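Local coordinates for protein glycerol dehydrogenase (Schizosaccharomyces pombe, PDB 1TA9) that oxidises glycerol to dihydroxyacetone with NAD(+), probably with zinc as its metal cofactor, in the assimilation of glycerol, at residues I65-Q70 with S250-V255; K71-R76 with P208-I213; Q147-V152 with M168-I173; F225-I230 with S277-N282. All coordinates share one frame; numbering follows the deposited sequence.

How the contacts relate
From the N terminus, strand 64-67 opens a long loop, which contact 1 closes when the turn 250-255 comes back against it. Strand 71-75 follows, and contact 2 lays it beside strand 210-214, nested inside that loop. Contact 3 lies deeper still, within the loop of contact 2, and joins strands 148-153 and 172-176 of the same parallel sheet; Asn209 OD1 takes a probable hydrogen bond from Ser172 N, so contacts 2 and 3 touch. Contact 4 comes after both and pairs helices 223-245 and 258-284 in the helical part. Its segments alternate with those of contact 1, so these two cross, about 28 Å apart between centres.

Contact 1 of 4, residues I65-Q70 with S250-V255; sequences IFTSPQ and SFAGGV
Ile65 reaches from a short strand onto the turn of Ala252 and Gly253 and the glycine after it, Gly254. Its CB starts the contact 4.1 Å from Ala252 O. From there the side chain forks. The CG2 branch stands anti to the backbone N and rests against Ala252, 3.7 Å from its O and a little farther from its CB. CG1 lies beside the backbone N (chi1 -56°), and the extended second torsion carries CD1 onward over the peptide between the two glycines, 4.0 Å from Gly253 C. A side chain on Gly254 would come tight against this methyl, while at the positive phi of Gly253 a CB would jam against the carbonyl O of Ala252. Ala252 CB returns the contact, lying 3.7 Å from Ile65 O and meeting Thr67 CG2 as well. The hydroxyl of Thr67 turns to Asn207 and to Lys71 of the second subunit.

Direct polar contact across the segments is slight: Ile65 N makes a weak bond to Val255 O at 3.4 Å. A water does more, giving its protons to Ile65 O and Val255 O and accepting one from Ser250 OG. The same OG takes the N-H of Ala252 at 3.0 Å, which holds the hydroxyl in place at the start of the turn.

Residues 65 to 67 also pair antiparallel with a strand of the second subunit, so the turn backs a strand that belongs to an intersubunit sheet. Ser250 to Gly253 form a type I beta turn whose first residue makes an ST turn, in the loop between helices 223-245 and 258-284.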
# COMPACT_ATOMS: atom_id res chain seq x y z
N ILE B 65 4.86 -16.72 -33.61
CA ILE B 65 5.11 -18.16 -33.53
C ILE B 65 5.47 -18.72 -32.16
O ILE B 65 6.29 -18.14 -31.44
CB ILE B 65 6.26 -18.54 -34.50
CG1 ILE B 65 5.91 -18.09 -35.92
CG2 ILE B 65 6.52 -20.04 -34.44
CD1 ILE B 65 7.04 -18.28 -36.93
N PHE B 66 4.87 -19.85 -31.82
CA PHE B 66 5.14 -20.55 -30.57
C PHE B 66 5.57 -21.95 -31.00
O PHE B 66 4.96 -22.54 -31.90
CB PHE B 66 3.88 -20.62 -29.70
CG PHE B 66 4.07 -21.39 -28.41
CD1 PHE B 66 3.83 -22.76 -28.37
CD2 PHE B 66 4.48 -20.74 -27.25
CE1 PHE B 66 4.01 -23.48 -27.18
CE2 PHE B 66 4.66 -21.44 -26.06
CZ PHE B 66 4.42 -22.81 -26.02
N THR B 67 6.62 -22.46 -30.38
CA THR B 67 7.14 -23.77 -30.73
C THR B 67 7.33 -24.62 -29.48
O THR B 67 7.66 -24.10 -28.41
CB THR B 67 8.48 -23.62 -31.51
OG1 THR B 67 8.89 -24.88 -32.04
CG2 THR B 67 9.56 -23.06 -30.60
N SER B 68 7.13 -25.93 -29.59
CA SER B 68 7.26 -26.78 -28.42
C SER B 68 7.39 -28.27 -28.71
O SER B 68 7.14 -28.72 -29.83
CB SER B 68 6.02 -26.58 -27.53
OG SER B 68 5.90 -27.58 -26.54
N PRO B 69 7.85 -29.04 -27.72
CA PRO B 69 7.97 -30.48 -27.93
C PRO B 69 6.51 -30.93 -27.86
O PRO B 69 5.67 -30.20 -27.32
CB PRO B 69 8.75 -30.95 -26.70
CG PRO B 69 9.59 -29.74 -26.34
CD PRO B 69 8.60 -28.61 -26.52
N GLN B 70 6.20 -32.10 -28.39
CA GLN B 70 4.82 -32.58 -28.33
C GLN B 70 4.42 -32.98 -26.91
O GLN B 70 3.27 -32.81 -26.51
CB GLN B 70 4.64 -33.77 -29.26
CG GLN B 70 4.84 -33.42 -30.72
CD GLN B 70 4.63 -34.61 -31.62
OE1 GLN B 70 5.47 -35.52 -31.67
NE2 GLN B 70 3.51 -34.62 -32.34
N SER B 250 12.11 -13.71 -32.37
CA SER B 250 12.30 -14.73 -31.34
C SER B 250 13.10 -15.90 -31.85
O SER B 250 13.36 -16.02 -33.05
CB SER B 250 10.94 -15.24 -30.86
OG SER B 250 10.38 -16.12 -31.83
N PHE B 251 13.49 -16.79 -30.94
CA PHE B 251 14.25 -17.97 -31.34
C PHE B 251 13.31 -19.00 -31.96
O PHE B 251 13.74 -20.09 -32.34
CB PHE B 251 14.98 -18.56 -30.13
CG PHE B 251 16.44 -18.16 -30.06
CD1 PHE B 251 16.81 -16.82 -30.15
CD2 PHE B 251 17.43 -19.13 -29.94
CE1 PHE B 251 18.15 -16.45 -30.12
CE2 PHE B 251 18.78 -18.76 -29.90
CZ PHE B 251 19.14 -17.42 -29.99
N ALA B 252 12.03 -18.65 -32.06
CA ALA B 252 11.03 -19.51 -32.68
C ALA B 252 10.87 -19.08 -34.13
O ALA B 252 10.19 -19.74 -34.92
CB ALA B 252 9.69 -19.39 -31.95
N GLY B 253 11.49 -17.95 -34.48
CA GLY B 253 11.45 -17.47 -35.85
C GLY B 253 10.48 -16.36 -36.20
O GLY B 253 10.36 -15.99 -37.37
N GLY B 254 9.78 -15.81 -35.21
CA GLY B 254 8.83 -14.75 -35.51
C GLY B 254 8.67 -13.78 -34.36
O GLY B 254 9.56 -13.65 -33.52
N VAL B 255 7.54 -13.08 -34.34
CA VAL B 255 7.26 -12.14 -33.26
C VAL B 255 7.00 -12.99 -32.02
O VAL B 255 6.35 -14.03 -32.10
CB VAL B 255 6.01 -11.29 -33.55
CG1 VAL B 255 5.66 -10.42 -32.34
CG2 VAL B 255 6.25 -10.41 -34.77
O HOH W 1 7.90 -16.11 -32.41

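Contact 2 of 4, residues K71-R76 with P208-I213; sequences KYVQGR and PNLIFI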
# COMPACT_ATOMS: atom_id res chain seq x y z
N LYS B 71 5.38 -33.53 -26.16
CA LYS B 71 5.11 -33.97 -24.80
C LYS B 71 6.32 -33.77 -23.90
O LYS B 71 7.47 -33.89 -24.34
CB LYS B 71 4.75 -35.46 -24.78
CG LYS B 71 3.52 -35.86 -25.57
CD LYS B 71 2.23 -35.51 -24.86
CE LYS B 71 1.04 -36.13 -25.59
NZ LYS B 71 -0.27 -35.70 -25.04
N TYR B 72 6.05 -33.45 -22.64
CA TYR B 72 7.09 -33.28 -21.62
C TYR B 72 6.57 -34.11 -20.46
O TYR B 72 5.48 -33.86 -19.95
CB TYR B 72 7.25 -31.82 -21.21
CG TYR B 72 8.14 -31.63 -20.00
CD1 TYR B 72 7.62 -31.68 -18.71
CD2 TYR B 72 9.51 -31.42 -20.16
CE1 TYR B 72 8.45 -31.52 -17.59
CE2 TYR B 72 10.34 -31.26 -19.05
CZ TYR B 72 9.81 -31.31 -17.77
OH TYR B 72 10.64 -31.15 -16.68
N VAL B 73 7.33 -35.12 -20.06
CA VAL B 73 6.92 -36.02 -18.99
C VAL B 73 7.99 -36.07 -17.91
O VAL B 73 9.15 -36.35 -18.20
CB VAL B 73 6.69 -37.44 -19.53
CG1 VAL B 73 6.24 -38.37 -18.40
CG2 VAL B 73 5.65 -37.40 -20.64
N GLN B 74 7.59 -35.80 -16.67
CA GLN B 74 8.50 -35.77 -15.54
C GLN B 74 7.93 -36.49 -14.31
O GLN B 74 6.82 -36.19 -13.86
CB GLN B 74 8.79 -34.30 -15.19
CG GLN B 74 9.61 -34.07 -13.95
CD GLN B 74 9.58 -32.61 -13.52
OE1 GLN B 74 9.76 -31.71 -14.34
NE2 GLN B 74 9.37 -32.38 -12.23
N GLY B 75 8.68 -37.44 -13.76
CA GLY B 75 8.20 -38.16 -12.59
C GLY B 75 9.24 -39.08 -12.00
O GLY B 75 10.18 -39.49 -12.68
N ARG B 76 9.09 -39.42 -10.72
CA ARG B 76 10.05 -40.29 -10.07
C ARG B 76 9.84 -41.73 -10.51
O ARG B 76 8.72 -42.25 -10.43
CB ARG B 76 9.91 -40.19 -8.55
CG ARG B 76 11.10 -40.80 -7.82
CD ARG B 76 11.02 -40.62 -6.33
NE ARG B 76 12.33 -40.86 -5.73
CZ ARG B 76 12.62 -40.68 -4.45
NH1 ARG B 76 11.70 -40.26 -3.59
NH2 ARG B 76 13.86 -40.91 -4.03
N PRO B 208 12.29 -31.51 -30.33
CA PRO B 208 12.30 -32.95 -30.06
C PRO B 208 10.85 -33.28 -29.73
O PRO B 208 10.12 -32.43 -29.22
CB PRO B 208 13.20 -33.06 -28.83
CG PRO B 208 14.18 -31.95 -29.05
CD PRO B 208 13.31 -30.81 -29.53
N ASN B 209 10.42 -34.51 -30.02
CA ASN B 209 9.03 -34.87 -29.78
C ASN B 209 8.64 -35.07 -28.33
O ASN B 209 7.57 -34.64 -27.91
CB ASN B 209 8.70 -36.11 -30.61
CG ASN B 209 9.05 -35.93 -32.07
OD1 ASN B 209 10.22 -35.95 -32.45
ND2 ASN B 209 8.04 -35.71 -32.90
N LEU B 210 9.52 -35.70 -27.56
CA LEU B 210 9.24 -35.94 -26.15
C LEU B 210 10.47 -35.72 -25.28
O LEU B 210 11.56 -36.17 -25.61
CB LEU B 210 8.76 -37.39 -25.93
CG LEU B 210 8.75 -37.92 -24.49
CD1 LEU B 210 7.65 -37.26 -23.68
CD2 LEU B 210 8.54 -39.44 -24.51
N ILE B 211 10.28 -34.99 -24.18
CA ILE B 211 11.35 -34.78 -23.21
C ILE B 211 10.84 -35.64 -22.05
O ILE B 211 9.75 -35.40 -21.52
CB ILE B 211 11.50 -33.30 -22.79
CG1 ILE B 211 12.38 -32.55 -23.80
CG2 ILE B 211 12.21 -33.22 -21.45
CD1 ILE B 211 12.01 -32.72 -25.25
N PHE B 212 11.62 -36.64 -21.68
CA PHE B 212 11.24 -37.62 -20.66
C PHE B 212 12.26 -37.58 -19.52
O PHE B 212 13.43 -37.88 -19.72
CB PHE B 212 11.22 -38.99 -21.35
CG PHE B 212 10.63 -40.11 -20.54
CD1 PHE B 212 9.57 -39.88 -19.67
CD2 PHE B 212 11.09 -41.41 -20.70
CE1 PHE B 212 8.99 -40.94 -18.96
CE2 PHE B 212 10.52 -42.47 -20.01
CZ PHE B 212 9.47 -42.23 -19.13
N ILE B 213 11.79 -37.21 -18.33
CA ILE B 213 12.68 -37.08 -17.18
C ILE B 213 12.29 -37.93 -15.99
O ILE B 213 11.16 -37.86 -15.51
CB ILE B 213 12.72 -35.61 -16.68
CG1 ILE B 213 13.09 -34.68 -17.84
CG2 ILE B 213 13.72 -35.47 -15.53
CD1 ILE B 213 13.01 -33.21 -17.47
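Five backbone hydrogen bonds join Lys71-Gly75 to Asn209-Ile213, and the two strand axes run parallel, 4.8 Å apart. Lys71 N opens the ladder on Asn209 O. Lys71 O then receives Ile211 N, Ile211 O receives Val73 N, Val73 O receives Ile213 N, and Gly75 N closes the series on Ile213 O. The central pair is the straightest, with 172° at the hydrogen of Val73 N.

Apolar contacts fill both faces. On one, Val73 splits its methyls: CG1, anti to the backbone N (chi1 -179°), lies 3.8 Å from Phe212 CE1, while CG2 meets Leu210 CD1 at 3.6 Å. On the other, Tyr72 passes Ile211 CG2 at 3.5 Å from its CD2 and runs on to Ile213 CD1.

One polar bond fixes the far end of that ring. Tyr72 OH donates to Gln74 OE1 over 2.6 Å, on a lone pair in the amide plane. A leucine in place of Tyr72 would probably leave Gln74 OE1 without this donor and open a gap beside Ile213 CD1.

Strand 71-75 forms one border of this chain's six-stranded parallel sheet, in what is probably the NAD(+)-binding part of the iron-containing alcohol dehydrogenase fold; antiparallel pairing with the second subunit continues the sheet.

Contact 3 of 4, residues Q147-V152 with M168-I173; sequences QVIIGV and MNLPSI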
# COMPACT_ATOMS: atom_id res chain seq x y z
N GLN B 147 11.98 -46.81 -35.57
CA GLN B 147 10.88 -45.85 -35.53
C GLN B 147 11.16 -44.58 -34.73
O GLN B 147 10.52 -43.55 -34.95
CB GLN B 147 9.64 -46.52 -34.94
CG GLN B 147 9.15 -47.74 -35.69
CD GLN B 147 7.96 -48.38 -35.00
OE1 GLN B 147 8.09 -48.89 -33.89
NE2 GLN B 147 6.81 -48.35 -35.65
N VAL B 148 12.12 -44.64 -33.82
CA VAL B 148 12.43 -43.48 -33.00
C VAL B 148 13.83 -43.57 -32.40
O VAL B 148 14.36 -44.66 -32.18
CB VAL B 148 11.41 -43.33 -31.85
CG1 VAL B 148 11.52 -44.53 -30.90
CG2 VAL B 148 11.63 -42.03 -31.09
N ILE B 149 14.43 -42.41 -32.16
CA ILE B 149 15.77 -42.33 -31.59
C ILE B 149 15.63 -41.80 -30.16
O ILE B 149 15.09 -40.71 -29.96
CB ILE B 149 16.68 -41.37 -32.39
CG1 ILE B 149 16.68 -41.76 -33.87
CG2 ILE B 149 18.09 -41.40 -31.82
CD1 ILE B 149 17.25 -43.14 -34.14
N ILE B 150 16.12 -42.56 -29.19
CA ILE B 150 16.04 -42.15 -27.79
C ILE B 150 17.41 -41.82 -27.22
O ILE B 150 18.27 -42.69 -27.11
CB ILE B 150 15.42 -43.27 -26.92
CG1 ILE B 150 14.10 -43.74 -27.53
CG2 ILE B 150 15.20 -42.76 -25.51
CD1 ILE B 150 13.45 -44.89 -26.78
N GLY B 151 17.61 -40.55 -26.88
CA GLY B 151 18.87 -40.12 -26.31
C GLY B 151 18.75 -39.99 -24.80
O GLY B 151 17.89 -39.27 -24.30
N VAL B 152 19.62 -40.69 -24.07
CA VAL B 152 19.58 -40.66 -22.61
C VAL B 152 20.90 -40.16 -22.02
O VAL B 152 21.94 -40.79 -22.22
CB VAL B 152 19.28 -42.07 -22.03
CG1 VAL B 152 19.01 -41.97 -20.53
CG2 VAL B 152 18.11 -42.70 -22.75
N MET B 168 17.54 -39.10 -40.05
CA MET B 168 16.73 -40.23 -40.49
C MET B 168 15.25 -39.89 -40.63
O MET B 168 14.42 -40.76 -40.87
CB MET B 168 16.89 -41.39 -39.50
CG MET B 168 18.32 -41.88 -39.36
SD MET B 168 18.49 -43.26 -38.21
CE MET B 168 18.01 -44.62 -39.25
N ASN B 169 14.92 -38.61 -40.48
CA ASN B 169 13.55 -38.13 -40.58
C ASN B 169 12.66 -38.88 -39.59
O ASN B 169 11.54 -39.26 -39.92
CB ASN B 169 13.00 -38.33 -42.00
CG ASN B 169 11.67 -37.61 -42.22
OD1 ASN B 169 10.89 -37.97 -43.10
ND2 ASN B 169 11.41 -36.58 -41.41
N LEU B 170 13.18 -39.09 -38.38
CA LEU B 170 12.45 -39.81 -37.34
C LEU B 170 12.21 -38.94 -36.11
O LEU B 170 12.94 -37.99 -35.86
CB LEU B 170 13.23 -41.04 -36.89
CG LEU B 170 13.41 -42.22 -37.85
CD1 LEU B 170 14.29 -43.26 -37.19
CD2 LEU B 170 12.05 -42.80 -38.21
N PRO B 171 11.18 -39.28 -35.31
CA PRO B 171 10.89 -38.51 -34.10
C PRO B 171 11.99 -38.80 -33.09
O PRO B 171 12.67 -39.82 -33.17
CB PRO B 171 9.54 -39.06 -33.66
CG PRO B 171 9.61 -40.50 -34.11
CD PRO B 171 10.21 -40.37 -35.50
N SER B 172 12.17 -37.89 -32.13
CA SER B 172 13.20 -38.06 -31.12
C SER B 172 12.63 -37.98 -29.72
O SER B 172 11.65 -37.28 -29.47
CB SER B 172 14.29 -36.99 -31.30
OG SER B 172 13.74 -35.68 -31.24
N ILE B 173 13.25 -38.72 -28.81
CA ILE B 173 12.86 -38.74 -27.41
C ILE B 173 14.13 -38.42 -26.63
O ILE B 173 15.11 -39.16 -26.68
CB ILE B 173 12.27 -40.11 -27.00
CG1 ILE B 173 10.96 -40.35 -27.76
CG2 ILE B 173 12.01 -40.14 -25.49
CD1 ILE B 173 10.23 -41.62 -27.37
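Ile149 and Ile150 pair in parallel with Ser172 and Ile173, through three backbone bonds: Ile149 N to Pro171 O at 3.3 Å, Ile173 N to Ile149 O at 2.9 Å, and Gly151 N to Ile173 O at 2.9 Å.

Val148 CG2, anti to its backbone N, reaches over to Pro171 and Ile173: it lies 3.2 Å from Pro171 O, also touches Pro171 CG and comes 3.8 Å from Ile173 CG1. Ile173 meets Ile150 as well; the two lie flank to flank, with Ile150 CG1 4.1 Å from Ile173 CB. The opposite face holds Ile149, whose CD1 ends 4.3 Å from both Met168 SD and Leu170 CD1; Ile164 and Ala165 of helix 155-167 pack on it too. Before the pairing begins, Pro171 CD sits 3.2 Å from Gln147 O, and Leu170 CD2 rests on the same oxygen. The amide oxygen of Gln147 is turned to the backbone N-H groups of Lys92 and Ser93.

Asn169, at positive phi, ends helix 155-167 in a Schellman motif and sends the chain back into the sheet. Strand 148-153, that helix and strand 172-176 thus make a beta-alpha-beta crossover of the Rossmann-like region, consistent with NAD(+) binding by the residues that follow the strands, Gly155 to Asp159 and Thr177 to Ser180.

Contact 4 of 4, residues F225-I230 with S277-N282; sequences FLISGI and SAILSN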
# COMPACT_ATOMS: atom_id res chain seq x y z
N PHE B 225 25.07 -30.11 -10.31
CA PHE B 225 24.36 -30.16 -11.60
C PHE B 225 23.06 -29.36 -11.58
O PHE B 225 22.77 -28.60 -12.50
CB PHE B 225 24.06 -31.61 -11.99
CG PHE B 225 25.27 -32.37 -12.48
CD1 PHE B 225 25.75 -32.17 -13.77
CD2 PHE B 225 25.93 -33.26 -11.64
CE1 PHE B 225 26.88 -32.85 -14.22
CE2 PHE B 225 27.06 -33.95 -12.09
CZ PHE B 225 27.53 -33.75 -13.38
N LEU B 226 22.27 -29.55 -10.52
CA LEU B 226 21.00 -28.83 -10.40
C LEU B 226 21.26 -27.33 -10.33
O LEU B 226 20.54 -26.54 -10.95
CB LEU B 226 20.25 -29.27 -9.13
CG LEU B 226 18.92 -28.55 -8.85
CD1 LEU B 226 17.89 -28.99 -9.88
CD2 LEU B 226 18.43 -28.86 -7.45
N ILE B 227 22.28 -26.95 -9.57
CA ILE B 227 22.63 -25.55 -9.42
C ILE B 227 23.03 -24.94 -10.76
O ILE B 227 22.70 -23.79 -11.05
CB ILE B 227 23.76 -25.38 -8.38
CG1 ILE B 227 23.22 -25.74 -7.00
CG2 ILE B 227 24.29 -23.95 -8.40
CD1 ILE B 227 24.27 -25.84 -5.90
N SER B 228 23.73 -25.71 -11.58
CA SER B 228 24.12 -25.23 -12.89
C SER B 228 22.84 -24.96 -13.70
O SER B 228 22.75 -23.97 -14.43
CB SER B 228 24.98 -26.27 -13.61
OG SER B 228 25.24 -25.85 -14.93
N GLY B 229 21.86 -25.85 -13.56
CA GLY B 229 20.61 -25.67 -14.26
C GLY B 229 19.85 -24.45 -13.76
O GLY B 229 19.11 -23.82 -14.51
N ILE B 230 20.01 -24.13 -12.49
CA ILE B 230 19.35 -22.96 -11.91
C ILE B 230 20.00 -21.73 -12.52
O ILE B 230 19.34 -20.74 -12.86
CB ILE B 230 19.49 -22.94 -10.37
CG1 ILE B 230 18.61 -24.05 -9.76
CG2 ILE B 230 19.12 -21.57 -9.81
CD1 ILE B 230 18.82 -24.27 -8.27
N SER B 277 15.05 -24.52 -1.77
CA SER B 277 14.47 -25.72 -1.17
C SER B 277 14.77 -26.94 -2.06
O SER B 277 14.95 -28.05 -1.57
CB SER B 277 12.95 -25.56 -0.93
OG SER B 277 12.28 -24.96 -2.01
N ALA B 278 14.85 -26.72 -3.37
CA ALA B 278 15.18 -27.81 -4.30
C ALA B 278 16.65 -28.19 -4.09
O ALA B 278 17.01 -29.37 -4.10
CB ALA B 278 14.98 -27.35 -5.74
N ILE B 279 17.49 -27.18 -3.90
CA ILE B 279 18.91 -27.42 -3.66
C ILE B 279 19.10 -28.25 -2.38
O ILE B 279 19.82 -29.25 -2.38
CB ILE B 279 19.69 -26.09 -3.53
CG1 ILE B 279 19.77 -25.40 -4.90
CG2 ILE B 279 21.07 -26.35 -2.96
CD1 ILE B 279 20.43 -24.02 -4.86
N LEU B 280 18.45 -27.83 -1.30
CA LEU B 280 18.55 -28.57 -0.04
C LEU B 280 18.01 -29.98 -0.23
O LEU B 280 18.60 -30.95 0.25
CB LEU B 280 17.77 -27.84 1.06
CG LEU B 280 18.38 -26.49 1.49
CD1 LEU B 280 17.39 -25.71 2.34
CD2 LEU B 280 19.66 -26.75 2.27
N SER B 281 16.89 -30.11 -0.94
CA SER B 281 16.28 -31.41 -1.20
C SER B 281 17.25 -32.33 -1.96
O SER B 281 17.47 -33.48 -1.55
CB SER B 281 14.98 -31.25 -2.00
OG SER B 281 13.97 -30.63 -1.22
N ASN B 282 17.81 -31.83 -3.05
CA ASN B 282 18.76 -32.58 -3.88
C ASN B 282 19.93 -33.03 -3.00
O ASN B 282 20.35 -34.19 -3.04
CB ASN B 282 19.25 -31.68 -5.03
CG ASN B 282 20.01 -32.43 -6.12
OD1 ASN B 282 20.35 -31.84 -7.15
ND2 ASN B 282 20.28 -33.72 -5.90
O HOH W 2 21.75 -32.29 -9.34
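Apolar contacts dominate where Leu226, Ile227 and Ile230 of one helix meet Ala278, Ile279 and Asn282 of another. The helices run nearly antiparallel, at 163°, with their axes 10.3 Å apart. Ile279 carries one half of the interface. Its CG1 stands beside the backbone N (chi1 -71°), and the extended second torsion takes CD1 in between two isoleucines: Ile230 CD1 comes to 3.7 Å from Ile279 CG1, and Ile227 CG1 lies 3.9 Å from Ile279 CD1. The Ile227 side chain lies nearly perpendicular to that of Ile279. Replacing Ile279 by an alanine would probably open a gap between Ile227 and Ile230 and leave Ile227 CG1 and Ile230 CD1 without this neighbour.

The other half belongs to Leu226. Its CD2 packs against Ala278, 4.1 Å from CB and 3.7 Å from O, and touches CB of Asn282. Leu226 and Asn282 pass alongside, running opposite ways, which brings Leu226 CB within 3.2 Å of Asn282 OD1.

Polar contact is indirect. A water gives a proton to Asn282 OD1 at 2.6 Å and accepts a weak bond from Leu226 N. The nitrogen end of the amide is taken by Ala221 O, so both ends of Asn282 are engaged and its rotation should be fixed.

Helix 223-245 goes on to Asp232, a ligand of the zinc ion and the potassium ion. Chemically, the contact is an apolar seam with a single buried amide at one end, its oxygen satisfied by water and its nitrogen by backbone.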